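Local coordinates for protein oxidoreductase, FMN-binding (PDB 2GQ9) that binds flavin mononucleotide and probably acts as an NAD(P)H-dependent oxidoreductase on carbon-carbon double bonds, as in the old yellow enzyme family, at residues Ala99-Val104 with Asp176-His181; His181-Tyr186 with Gly231-Pro236. All blocks are in the same frame, centred on the assembly; numbering follows the deposited sequence.

Contact 1. Residues Ala99-Val104 with Asp176-His181; sequences AQLWHV and DGIELH. With FMN (flavin mononucleotide), chain C; HBA (p-hydroxybenzaldehyde), chain D.
Ala99 and Glu179 stand in a run of parallel backbone hydrogen bonds: Ala99 N donates to Gly177 O, Glu179 N to Ala99 O (2.7 Å), Leu101 N to Glu179 O and His181 N to Leu101 O (3.2 Å). The strand axes diverge by 37°. Polar side chains gather on the face of Gln100 and Glu179. The extended Gln100 chain, with CG opposite the backbone N (chi1 -175°), carries its amide to the flavin: NE2 meets FMN O2 almost straight (2.8 Å, 177°) and OE1 accepts from FMN N3. The same NE2 also donates, less straight, to Glu179 OE1 (2.9 Å), while Glu179 OE2 is held by Tyr266 and His268. Among the flat groups, Gln100 NE2 and FMN O2 lie over one face of the His181 ring. The five-membered ring of Trp102 sits beside that imidazole, centroids 4.8 Å apart and barely overlapping, and Trp102 CZ2 comes 3.5 Å from HBA C3. Apolar packing occupies the other face, where Leu101 CD1 meets Ile178 CD1 (3.9 Å) beneath helices 153-172 and 212-225. Gln100 and Glu179 face the barrel interior and Leu101 and Ile178 the surrounding helices, an arrangement of neighbouring parallel strands in a TIM barrel, here with FMN at the C-terminal mouth.

Contact 2. Residues His181-Tyr186 with Gly231-Pro236; sequences HAANGY and GVRLAP. With FMN (flavin mononucleotide), chain C; HBA (p-hydroxybenzaldehyde), chain D.
Ala182 N donates to Arg233 O (3.0 Å), continuing the parallel pairing of His181 with Arg233 where strand 177-181 of the TIM barrel runs out into a loop. That loop folds back as a type I' beta turn from Ala183 to Tyr186, closed by Tyr186 N to Ala183 O. The tight part is small and apolar: Ala183 CB abuts Ala235 CB at 3.6 Å, and Ala182 CB rests on Leu234 CD2 (3.8 Å), whose leucine continues to helix 248-261. On the looser side, still buried, Ala182 O and Ala235 N are joined through a water that donates to the first and accepts from the second. Arg233, CG anti to the backbone N (chi1 -162°) and the chain extended to NE, reaches inward to the flavin: NH1 binds FMN O2 (2.9 Å) and O2' of the ribityl chain while NH2 takes O3' (2.7 Å). His181 NE2 shares a hydrogen bond with the phenol oxygen HBA O4 (2.8 Å), and its ND1 accepts from Ala183 N; together these two bonds help to set the rotation of the ring. A phenylalanine in place of His181 would probably cost O4 one of its polar partners and leave Ala183 N without this acceptor. Asn184 OD1 faces Ala235 CB, and Asn184 ND2 points at HBA O4, 2.7 Å away, in a nearly straight bond of 170°.

Overall arrangement
Contact 1 and contact 2 follow one another along the chain, their centres 10 Å apart, and share His181. They join strands 96-102, 177-181 and 230-234, the third to fifth strands of the closed eight-stranded parallel barrel. The middle strand serves both: between the two contacts, Leu180 N and O probably bond to Gly231 O and Arg233 N. The Tyr186 ring, from the turn of contact 2, packs back on Trp102 and Val104 of contact 1. Both contacts reach FMN and the same p-hydroxybenzaldehyde at the C-terminal ends of the strands, so these neighbouring strands contribute to one pocket for flavin and phenolic ligand.

Contact 1. Residues Ala99-Val104 with Asp176-His181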
ATOM      1  N   ALA A  99       6.895  -1.277   5.413  1.00 17.33           N
ATOM      2  CA  ALA A  99       7.244  -0.766   4.093  1.00 14.79           C
ATOM      3  C   ALA A  99       6.307  -1.374   3.054  1.00 14.01           C
ATOM      4  O   ALA A  99       6.171  -2.596   2.991  1.00 13.50           O
ATOM      5  CB  ALA A  99       8.693  -1.144   3.762  1.00 14.52           C
ATOM      6  N   GLN A 100       5.651  -0.545   2.243  1.00 13.49           N
ATOM      7  CA  GLN A 100       4.763  -1.109   1.231  1.00 12.21           C
ATOM      8  C   GLN A 100       5.576  -1.441  -0.010  1.00 11.45           C
ATOM      9  O   GLN A 100       5.988  -0.542  -0.747  1.00 14.35           O
ATOM     10  CB  GLN A 100       3.622  -0.151   0.850  1.00 12.53           C
ATOM     11  CG  GLN A 100       2.648  -0.834  -0.127  1.00 10.80           C
ATOM     12  CD  GLN A 100       1.587   0.076  -0.686  1.00 13.20           C
ATOM     13  OE1 GLN A 100       1.890   1.074  -1.333  1.00 12.40           O
ATOM     14  NE2 GLN A 100       0.331  -0.274  -0.454  1.00 11.63           N
ATOM     15  N   LEU A 101       5.814  -2.736  -0.227  1.00 14.74           N
ATOM     16  CA  LEU A 101       6.599  -3.196  -1.374  1.00 14.68           C
ATOM     17  C   LEU A 101       5.741  -3.068  -2.616  1.00 13.27           C
ATOM     18  O   LEU A 101       4.666  -3.659  -2.712  1.00 17.10           O
ATOM     19  CB  LEU A 101       7.050  -4.637  -1.163  1.00 12.42           C
ATOM     20  CG  LEU A 101       7.829  -4.854   0.134  1.00 16.25           C
ATOM     21  CD1 LEU A 101       8.312  -6.292   0.170  1.00 15.75           C
ATOM     22  CD2 LEU A 101       9.006  -3.883   0.222  1.00 15.59           C
ATOM     23  N   TRP A 102       6.255  -2.310  -3.579  1.00 13.46           N
ATOM     24  CA  TRP A 102       5.519  -1.970  -4.788  1.00 13.65           C
ATOM     25  C   TRP A 102       6.071  -2.415  -6.135  1.00 17.43           C
ATOM     26  O   TRP A 102       7.279  -2.359  -6.379  1.00 16.82           O
ATOM     27  CB  TRP A 102       5.412  -0.445  -4.798  1.00 17.30           C
ATOM     28  CG  TRP A 102       4.340   0.196  -5.609  1.00 13.51           C
ATOM     29  CD1 TRP A 102       3.208  -0.385  -6.117  1.00 16.35           C
ATOM     30  CD2 TRP A 102       4.227   1.598  -5.874  1.00 14.70           C
ATOM     31  NE1 TRP A 102       2.395   0.578  -6.675  1.00 15.79           N
ATOM     32  CE2 TRP A 102       2.996   1.801  -6.539  1.00 16.19           C
ATOM     33  CE3 TRP A 102       5.046   2.702  -5.608  1.00 15.05           C
ATOM     34  CZ2 TRP A 102       2.566   3.068  -6.938  1.00 16.06           C
ATOM     35  CZ3 TRP A 102       4.618   3.963  -6.003  1.00 15.70           C
ATOM     36  CH2 TRP A 102       3.388   4.136  -6.660  1.00 14.61           C
ATOM     37  N   HIS A 103       5.168  -2.861  -7.003  1.00 17.45           N
ATOM     38  CA  HIS A 103       5.509  -3.178  -8.381  1.00 15.79           C
ATOM     39  C   HIS A 103       4.251  -2.775  -9.126  1.00 16.11           C
ATOM     40  O   HIS A 103       3.194  -3.383  -8.942  1.00 19.37           O
ATOM     41  CB  HIS A 103       5.816  -4.649  -8.633  1.00 16.07           C
ATOM     42  CG  HIS A 103       6.450  -4.880  -9.970  1.00 22.70           C
ATOM     43  ND1 HIS A 103       5.883  -4.427 -11.142  1.00 20.79           N
ATOM     44  CD2 HIS A 103       7.630  -5.448 -10.319  1.00 22.08           C
ATOM     45  CE1 HIS A 103       6.688  -4.699 -12.154  1.00 23.13           C
ATOM     46  NE2 HIS A 103       7.755  -5.317 -11.682  1.00 21.45           N
ATOM     47  N   VAL A 104       4.365  -1.726  -9.935  1.00 16.53           N
ATOM     48  CA  VAL A 104       3.231  -1.185 -10.676  1.00 16.67           C
ATOM     49  C   VAL A 104       2.766  -1.987 -11.882  1.00 21.26           C
ATOM     50  O   VAL A 104       1.702  -1.707 -12.433  1.00 20.56           O
ATOM     51  CB  VAL A 104       3.528   0.251 -11.171  1.00 18.53           C
ATOM     52  CG1 VAL A 104       3.899   1.147  -9.990  1.00 20.12           C
ATOM     53  CG2 VAL A 104       4.655   0.225 -12.192  1.00 14.98           C
ATOM     54  N   ASP A 176       9.446  -2.606  10.644  1.00 14.52           N
ATOM     55  CA  ASP A 176       8.921  -3.655  11.511  1.00 16.56           C
ATOM     56  C   ASP A 176       8.258  -4.754  10.696  1.00 18.98           C
ATOM     57  O   ASP A 176       7.978  -5.847  11.200  1.00 18.95           O
ATOM     58  CB  ASP A 176       7.922  -3.051  12.491  1.00 18.83           C
ATOM     59  CG  ASP A 176       8.550  -1.991  13.358  1.00 25.23           C
ATOM     60  OD1 ASP A 176       9.408  -2.349  14.201  1.00 20.89           O
ATOM     61  OD2 ASP A 176       8.200  -0.803  13.184  1.00 19.16           O
ATOM     62  N   GLY A 177       8.009  -4.458   9.427  1.00 15.83           N
ATOM     63  CA  GLY A 177       7.376  -5.431   8.563  1.00 13.81           C
ATOM     64  C   GLY A 177       7.185  -4.843   7.187  1.00 16.32           C
ATOM     65  O   GLY A 177       7.656  -3.735   6.919  1.00 16.16           O
ATOM     66  N   ILE A 178       6.514  -5.581   6.308  1.00 15.67           N
ATOM     67  CA  ILE A 178       6.261  -5.093   4.960  1.00 13.05           C
ATOM     68  C   ILE A 178       4.799  -5.299   4.586  1.00 14.80           C
ATOM     69  O   ILE A 178       4.136  -6.177   5.126  1.00 15.14           O
ATOM     70  CB  ILE A 178       7.146  -5.810   3.896  1.00 15.64           C
ATOM     71  CG1 ILE A 178       6.789  -7.302   3.796  1.00 15.78           C
ATOM     72  CG2 ILE A 178       8.624  -5.624   4.232  1.00 14.24           C
ATOM     73  CD1 ILE A 178       5.690  -7.604   2.753  1.00 16.48           C
ATOM     74  N   GLU A 179       4.301  -4.469   3.672  1.00 14.38           N
ATOM     75  CA  GLU A 179       2.932  -4.608   3.189  1.00 14.71           C
ATOM     76  C   GLU A 179       3.028  -4.866   1.699  1.00 15.96           C
ATOM     77  O   GLU A 179       3.614  -4.073   0.952  1.00 14.96           O
ATOM     78  CB  GLU A 179       2.101  -3.340   3.404  1.00 14.68           C
ATOM     79  CG  GLU A 179       0.648  -3.520   2.934  1.00 15.29           C
ATOM     80  CD  GLU A 179      -0.202  -2.277   3.113  1.00 13.72           C
ATOM     81  OE1 GLU A 179      -0.325  -1.489   2.150  1.00 14.94           O
ATOM     82  OE2 GLU A 179      -0.742  -2.092   4.223  1.00 15.16           O
ATOM     83  N   LEU A 180       2.459  -5.975   1.255  1.00 15.05           N
ATOM     84  CA  LEU A 180       2.497  -6.285  -0.161  1.00 15.64           C
ATOM     85  C   LEU A 180       1.404  -5.485  -0.849  1.00 15.67           C
ATOM     86  O   LEU A 180       0.233  -5.626  -0.510  1.00 15.17           O
ATOM     87  CB  LEU A 180       2.263  -7.778  -0.383  1.00 17.27           C
ATOM     88  CG  LEU A 180       2.115  -8.186  -1.850  1.00 16.90           C
ATOM     89  CD1 LEU A 180       3.374  -7.814  -2.640  1.00 16.93           C
ATOM     90  CD2 LEU A 180       1.875  -9.682  -1.907  1.00 16.00           C
ATOM     91  N   HIS A 181       1.782  -4.639  -1.803  1.00 14.60           N
ATOM     92  CA  HIS A 181       0.786  -3.854  -2.514  1.00 15.01           C
ATOM     93  C   HIS A 181       0.192  -4.732  -3.607  1.00 17.00           C
ATOM     94  O   HIS A 181       0.774  -4.873  -4.684  1.00 17.53           O
ATOM     95  CB  HIS A 181       1.396  -2.604  -3.161  1.00 14.21           C
ATOM     96  CG  HIS A 181       0.369  -1.595  -3.593  1.00 15.26           C
ATOM     97  ND1 HIS A 181      -0.974  -1.897  -3.680  1.00 17.93           N
ATOM     98  CD2 HIS A 181       0.481  -0.284  -3.919  1.00 14.27           C
ATOM     99  CE1 HIS A 181      -1.645  -0.815  -4.040  1.00 12.09           C
ATOM    100  NE2 HIS A 181      -0.787   0.177  -4.190  1.00 12.56           N
TER
HETATM  101  N1  FMN C 401      -2.479   3.482  -1.595  1.00 12.68           N
HETATM  102  C2  FMN C 401      -1.481   2.488  -1.696  1.00 11.55           C
HETATM  103  O2  FMN C 401      -1.729   1.330  -1.552  1.00 13.50           O
HETATM  104  N3  FMN C 401      -0.127   2.936  -1.934  1.00 12.35           N
HETATM  105  C4  FMN C 401       0.292   4.228  -2.088  1.00 12.96           C
HETATM  106  O4  FMN C 401       1.442   4.487  -2.382  1.00 13.46           O
HETATM  107  C4A FMN C 401      -0.764   5.269  -2.098  1.00 10.56           C
HETATM  108  N5  FMN C 401      -0.497   6.547  -2.539  1.00 14.80           N
HETATM  109  C5A FMN C 401      -1.450   7.503  -2.290  1.00 12.89           C
HETATM  110  C6  FMN C 401      -1.095   8.932  -2.495  1.00 13.52           C
HETATM  111  C7  FMN C 401      -2.003  10.002  -2.122  1.00 12.16           C
HETATM  112  C7M FMN C 401      -1.537  11.446  -2.251  1.00 14.11           C
HETATM  113  C8  FMN C 401      -3.332   9.649  -1.629  1.00 14.03           C
HETATM  114  C8M FMN C 401      -4.336  10.739  -1.150  1.00 14.84           C
HETATM  115  C9  FMN C 401      -3.693   8.257  -1.480  1.00 12.28           C
HETATM  116  C9A FMN C 401      -2.804   7.201  -1.805  1.00 13.00           C
HETATM  117  N10 FMN C 401      -3.051   5.782  -1.578  1.00 14.90           N
HETATM  118  C10 FMN C 401      -2.147   4.757  -1.782  1.00 12.52           C
HETATM  119  C1' FMN C 401      -4.440   5.393  -1.121  1.00 13.14           C
HETATM  120  C2' FMN C 401      -4.535   5.537   0.391  1.00 13.09           C
HETATM  121  O2' FMN C 401      -3.675   4.636   1.099  1.00 12.29           O
HETATM  122  C3' FMN C 401      -5.957   5.365   0.935  1.00 12.74           C
HETATM  123  O3' FMN C 401      -6.393   4.003   0.758  1.00 12.83           O
HETATM  124  C4' FMN C 401      -6.949   6.300   0.248  1.00 13.15           C
HETATM  125  O4' FMN C 401      -6.468   7.683   0.259  1.00 14.17           O
HETATM  126  C5' FMN C 401      -8.340   6.239   0.846  1.00 17.59           C
HETATM  127  O5' FMN C 401      -8.354   6.743   2.225  1.00 14.12           O
HETATM  128  P   FMN C 401      -8.806   8.215   2.620  1.00 13.63           P
HETATM  129  O1P FMN C 401      -7.812   9.201   2.100  1.00 10.88           O
HETATM  130  O2P FMN C 401     -10.216   8.405   2.090  1.00 13.72           O
HETATM  131  O3P FMN C 401      -8.793   8.196   4.169  1.00 13.69           O
HETATM  132  C1' HBA D2760      -0.763   7.853  -6.198  1.00 23.00           C
HETATM  133  O1' HBA D2760      -1.625   8.708  -6.238  1.00 32.59           O
HETATM  134  C1  HBA D2760      -1.099   6.472  -5.820  1.00 21.11           C
HETATM  135  C2  HBA D2760      -0.079   5.475  -5.765  1.00 20.02           C
HETATM  136  C3  HBA D2760      -0.432   4.155  -5.464  1.00 17.19           C
HETATM  137  C4  HBA D2760      -1.786   3.822  -5.219  1.00 21.62           C
HETATM  138  C5  HBA D2760      -2.826   4.791  -5.231  1.00 16.17           C
HETATM  139  C6  HBA D2760      -2.451   6.104  -5.511  1.00 22.56           C
HETATM  140  O4  HBA D2760      -2.043   2.619  -4.658  1.00 15.15           O
HETATM  141  O   HOH W   1       3.480  -4.556  -5.031  1.00 17.22           O
HETATM  142  O   HOH W   2       1.567  -5.171  -7.422  1.00 27.70           O

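Contact 2. Residues His181-Tyr186 with Gly231-Pro236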
ATOM      1  N   HIS A 181       1.782  -4.639  -1.803  1.00 14.60           N
ATOM      2  CA  HIS A 181       0.786  -3.854  -2.514  1.00 15.01           C
ATOM      3  C   HIS A 181       0.192  -4.732  -3.607  1.00 17.00           C
ATOM      4  O   HIS A 181       0.774  -4.873  -4.684  1.00 17.53           O
ATOM      5  CB  HIS A 181       1.396  -2.604  -3.161  1.00 14.21           C
ATOM      6  CG  HIS A 181       0.369  -1.595  -3.593  1.00 15.26           C
ATOM      7  ND1 HIS A 181      -0.974  -1.897  -3.680  1.00 17.93           N
ATOM      8  CD2 HIS A 181       0.481  -0.284  -3.919  1.00 14.27           C
ATOM      9  CE1 HIS A 181      -1.645  -0.815  -4.040  1.00 12.09           C
ATOM     10  NE2 HIS A 181      -0.787   0.177  -4.190  1.00 12.56           N
ATOM     11  N   ALA A 182      -0.961  -5.330  -3.330  1.00 15.65           N
ATOM     12  CA  ALA A 182      -1.620  -6.183  -4.314  1.00 14.32           C
ATOM     13  C   ALA A 182      -2.939  -5.532  -4.679  1.00 17.02           C
ATOM     14  O   ALA A 182      -3.886  -6.194  -5.115  1.00 15.71           O
ATOM     15  CB  ALA A 182      -1.858  -7.570  -3.733  1.00 15.28           C
ATOM     16  N   ALA A 183      -2.977  -4.213  -4.522  1.00 17.30           N
ATOM     17  CA  ALA A 183      -4.179  -3.447  -4.792  1.00 15.81           C
ATOM     18  C   ALA A 183      -4.022  -2.382  -5.862  1.00 15.56           C
ATOM     19  O   ALA A 183      -3.023  -2.312  -6.583  1.00 17.91           O
ATOM     20  CB  ALA A 183      -4.668  -2.785  -3.488  1.00 17.06           C
ATOM     21  N   ASN A 184      -5.053  -1.553  -5.931  1.00 16.76           N
ATOM     22  CA  ASN A 184      -5.163  -0.419  -6.826  1.00 18.02           C
ATOM     23  C   ASN A 184      -4.669  -0.566  -8.256  1.00 19.16           C
ATOM     24  O   ASN A 184      -4.095   0.358  -8.835  1.00 18.00           O
ATOM     25  CB  ASN A 184      -4.550   0.802  -6.136  1.00 16.88           C
ATOM     26  CG  ASN A 184      -5.173   1.035  -4.765  1.00 16.82           C
ATOM     27  OD1 ASN A 184      -6.253   0.514  -4.479  1.00 17.09           O
ATOM     28  ND2 ASN A 184      -4.508   1.814  -3.921  1.00 16.12           N
ATOM     29  N   GLY A 185      -4.932  -1.738  -8.824  1.00 21.04           N
ATOM     30  CA  GLY A 185      -4.580  -1.997 -10.207  1.00 22.67           C
ATOM     31  C   GLY A 185      -3.124  -2.163 -10.571  1.00 18.78           C
ATOM     32  O   GLY A 185      -2.768  -2.005 -11.737  1.00 21.20           O
ATOM     33  N   TYR A 186      -2.277  -2.473  -9.597  1.00 15.63           N
ATOM     34  CA  TYR A 186      -0.869  -2.666  -9.886  1.00 18.35           C
ATOM     35  C   TYR A 186      -0.548  -4.123 -10.261  1.00 18.85           C
ATOM     36  O   TYR A 186      -1.471  -4.909 -10.485  1.00 22.75           O
ATOM     37  CB  TYR A 186      -0.042  -2.113  -8.719  1.00 16.84           C
ATOM     38  CG  TYR A 186      -0.206  -0.604  -8.666  1.00 15.84           C
ATOM     39  CD1 TYR A 186      -0.824   0.022  -7.586  1.00 17.30           C
ATOM     40  CD2 TYR A 186       0.174   0.189  -9.754  1.00 17.26           C
ATOM     41  CE1 TYR A 186      -1.064   1.395  -7.597  1.00 17.72           C
ATOM     42  CE2 TYR A 186      -0.061   1.566  -9.770  1.00 19.52           C
ATOM     43  CZ  TYR A 186      -0.684   2.161  -8.686  1.00 18.59           C
ATOM     44  OH  TYR A 186      -0.947   3.512  -8.698  1.00 17.59           O
ATOM     45  N   GLY A 231       2.183  -8.153   5.684  1.00 14.96           N
ATOM     46  CA  GLY A 231       0.814  -7.692   5.535  1.00 15.42           C
ATOM     47  C   GLY A 231       0.536  -7.619   4.042  1.00 15.18           C
ATOM     48  O   GLY A 231       1.464  -7.556   3.236  1.00 16.91           O
ATOM     49  N   VAL A 232      -0.734  -7.632   3.654  1.00 13.58           N
ATOM     50  CA  VAL A 232      -1.073  -7.575   2.234  1.00 13.05           C
ATOM     51  C   VAL A 232      -2.231  -6.623   2.013  1.00 11.70           C
ATOM     52  O   VAL A 232      -3.174  -6.617   2.796  1.00 13.86           O
ATOM     53  CB  VAL A 232      -1.474  -8.977   1.715  1.00 15.35           C
ATOM     54  CG1 VAL A 232      -1.949  -8.889   0.265  1.00 17.20           C
ATOM     55  CG2 VAL A 232      -0.294  -9.929   1.833  1.00 17.15           C
ATOM     56  N   ARG A 233      -2.161  -5.811   0.959  1.00 11.08           N
ATOM     57  CA  ARG A 233      -3.250  -4.885   0.679  1.00 14.86           C
ATOM     58  C   ARG A 233      -3.994  -5.283  -0.594  1.00 13.65           C
ATOM     59  O   ARG A 233      -3.372  -5.573  -1.616  1.00 13.53           O
ATOM     60  CB  ARG A 233      -2.729  -3.449   0.537  1.00 13.36           C
ATOM     61  CG  ARG A 233      -3.853  -2.432   0.694  1.00 13.75           C
ATOM     62  CD  ARG A 233      -3.415  -0.976   0.596  1.00 14.94           C
ATOM     63  NE  ARG A 233      -4.332  -0.155   1.388  1.00 13.49           N
ATOM     64  CZ  ARG A 233      -4.562   1.143   1.212  1.00 13.18           C
ATOM     65  NH1 ARG A 233      -3.955   1.811   0.258  1.00  9.40           N
ATOM     66  NH2 ARG A 233      -5.400   1.777   2.022  1.00 12.91           N
ATOM     67  N   LEU A 234      -5.323  -5.297  -0.520  1.00 13.21           N
ATOM     68  CA  LEU A 234      -6.164  -5.642  -1.669  1.00 14.28           C
ATOM     69  C   LEU A 234      -7.182  -4.532  -1.931  1.00 17.51           C
ATOM     70  O   LEU A 234      -7.462  -3.714  -1.052  1.00 17.55           O
ATOM     71  CB  LEU A 234      -6.917  -6.949  -1.400  1.00 13.69           C
ATOM     72  CG  LEU A 234      -6.080  -8.197  -1.116  1.00 14.71           C
ATOM     73  CD1 LEU A 234      -7.002  -9.348  -0.732  1.00 15.14           C
ATOM     74  CD2 LEU A 234      -5.248  -8.557  -2.352  1.00 12.75           C
ATOM     75  N   ALA A 235      -7.729  -4.505  -3.142  1.00 17.39           N
ATOM     76  CA  ALA A 235      -8.739  -3.520  -3.521  1.00 15.93           C
ATOM     77  C   ALA A 235      -9.806  -4.301  -4.286  1.00 19.07           C
ATOM     78  O   ALA A 235      -9.844  -4.296  -5.514  1.00 20.63           O
ATOM     79  CB  ALA A 235      -8.131  -2.445  -4.402  1.00 17.43           C
ATOM     80  N   PRO A 236     -10.691  -4.986  -3.555  1.00 18.33           N
ATOM     81  CA  PRO A 236     -11.757  -5.790  -4.154  1.00 20.05           C
ATOM     82  C   PRO A 236     -12.698  -5.096  -5.131  1.00 25.23           C
ATOM     83  O   PRO A 236     -12.927  -5.592  -6.239  1.00 23.74           O
ATOM     84  CB  PRO A 236     -12.518  -6.318  -2.938  1.00 22.42           C
ATOM     85  CG  PRO A 236     -11.486  -6.325  -1.857  1.00 21.89           C
ATOM     86  CD  PRO A 236     -10.777  -5.027  -2.086  1.00 19.81           C
TER
HETATM   87  N1  FMN C 401      -2.479   3.482  -1.595  1.00 12.68           N
HETATM   88  C2  FMN C 401      -1.481   2.488  -1.696  1.00 11.55           C
HETATM   89  O2  FMN C 401      -1.729   1.330  -1.552  1.00 13.50           O
HETATM   90  N3  FMN C 401      -0.127   2.936  -1.934  1.00 12.35           N
HETATM   91  C4  FMN C 401       0.292   4.228  -2.088  1.00 12.96           C
HETATM   92  O4  FMN C 401       1.442   4.487  -2.382  1.00 13.46           O
HETATM   93  C4A FMN C 401      -0.764   5.269  -2.098  1.00 10.56           C
HETATM   94  N5  FMN C 401      -0.497   6.547  -2.539  1.00 14.80           N
HETATM   95  C5A FMN C 401      -1.450   7.503  -2.290  1.00 12.89           C
HETATM   96  C6  FMN C 401      -1.095   8.932  -2.495  1.00 13.52           C
HETATM   97  C7  FMN C 401      -2.003  10.002  -2.122  1.00 12.16           C
HETATM   98  C7M FMN C 401      -1.537  11.446  -2.251  1.00 14.11           C
HETATM   99  C8  FMN C 401      -3.332   9.649  -1.629  1.00 14.03           C
HETATM  100  C8M FMN C 401      -4.336  10.739  -1.150  1.00 14.84           C
HETATM  101  C9  FMN C 401      -3.693   8.257  -1.480  1.00 12.28           C
HETATM  102  C9A FMN C 401      -2.804   7.201  -1.805  1.00 13.00           C
HETATM  103  N10 FMN C 401      -3.051   5.782  -1.578  1.00 14.90           N
HETATM  104  C10 FMN C 401      -2.147   4.757  -1.782  1.00 12.52           C
HETATM  105  C1' FMN C 401      -4.440   5.393  -1.121  1.00 13.14           C
HETATM  106  C2' FMN C 401      -4.535   5.537   0.391  1.00 13.09           C
HETATM  107  O2' FMN C 401      -3.675   4.636   1.099  1.00 12.29           O
HETATM  108  C3' FMN C 401      -5.957   5.365   0.935  1.00 12.74           C
HETATM  109  O3' FMN C 401      -6.393   4.003   0.758  1.00 12.83           O
HETATM  110  C4' FMN C 401      -6.949   6.300   0.248  1.00 13.15           C
HETATM  111  O4' FMN C 401      -6.468   7.683   0.259  1.00 14.17           O
HETATM  112  C5' FMN C 401      -8.340   6.239   0.846  1.00 17.59           C
HETATM  113  O5' FMN C 401      -8.354   6.743   2.225  1.00 14.12           O
HETATM  114  P   FMN C 401      -8.806   8.215   2.620  1.00 13.63           P
HETATM  115  O1P FMN C 401      -7.812   9.201   2.100  1.00 10.88           O
HETATM  116  O2P FMN C 401     -10.216   8.405   2.090  1.00 13.72           O
HETATM  117  O3P FMN C 401      -8.793   8.196   4.169  1.00 13.69           O
HETATM  118  C1' HBA D2760      -0.763   7.853  -6.198  1.00 23.00           C
HETATM  119  O1' HBA D2760      -1.625   8.708  -6.238  1.00 32.59           O
HETATM  120  C1  HBA D2760      -1.099   6.472  -5.820  1.00 21.11           C
HETATM  121  C2  HBA D2760      -0.079   5.475  -5.765  1.00 20.02           C
HETATM  122  C3  HBA D2760      -0.432   4.155  -5.464  1.00 17.19           C
HETATM  123  C4  HBA D2760      -1.786   3.822  -5.219  1.00 21.62           C
HETATM  124  C5  HBA D2760      -2.826   4.791  -5.231  1.00 16.17           C
HETATM  125  C6  HBA D2760      -2.451   6.104  -5.511  1.00 22.56           C
HETATM  126  O4  HBA D2760      -2.043   2.619  -4.658  1.00 15.15           O
HETATM  127  O   HOH W   3      -6.667  -6.164  -5.177  1.00 18.18           O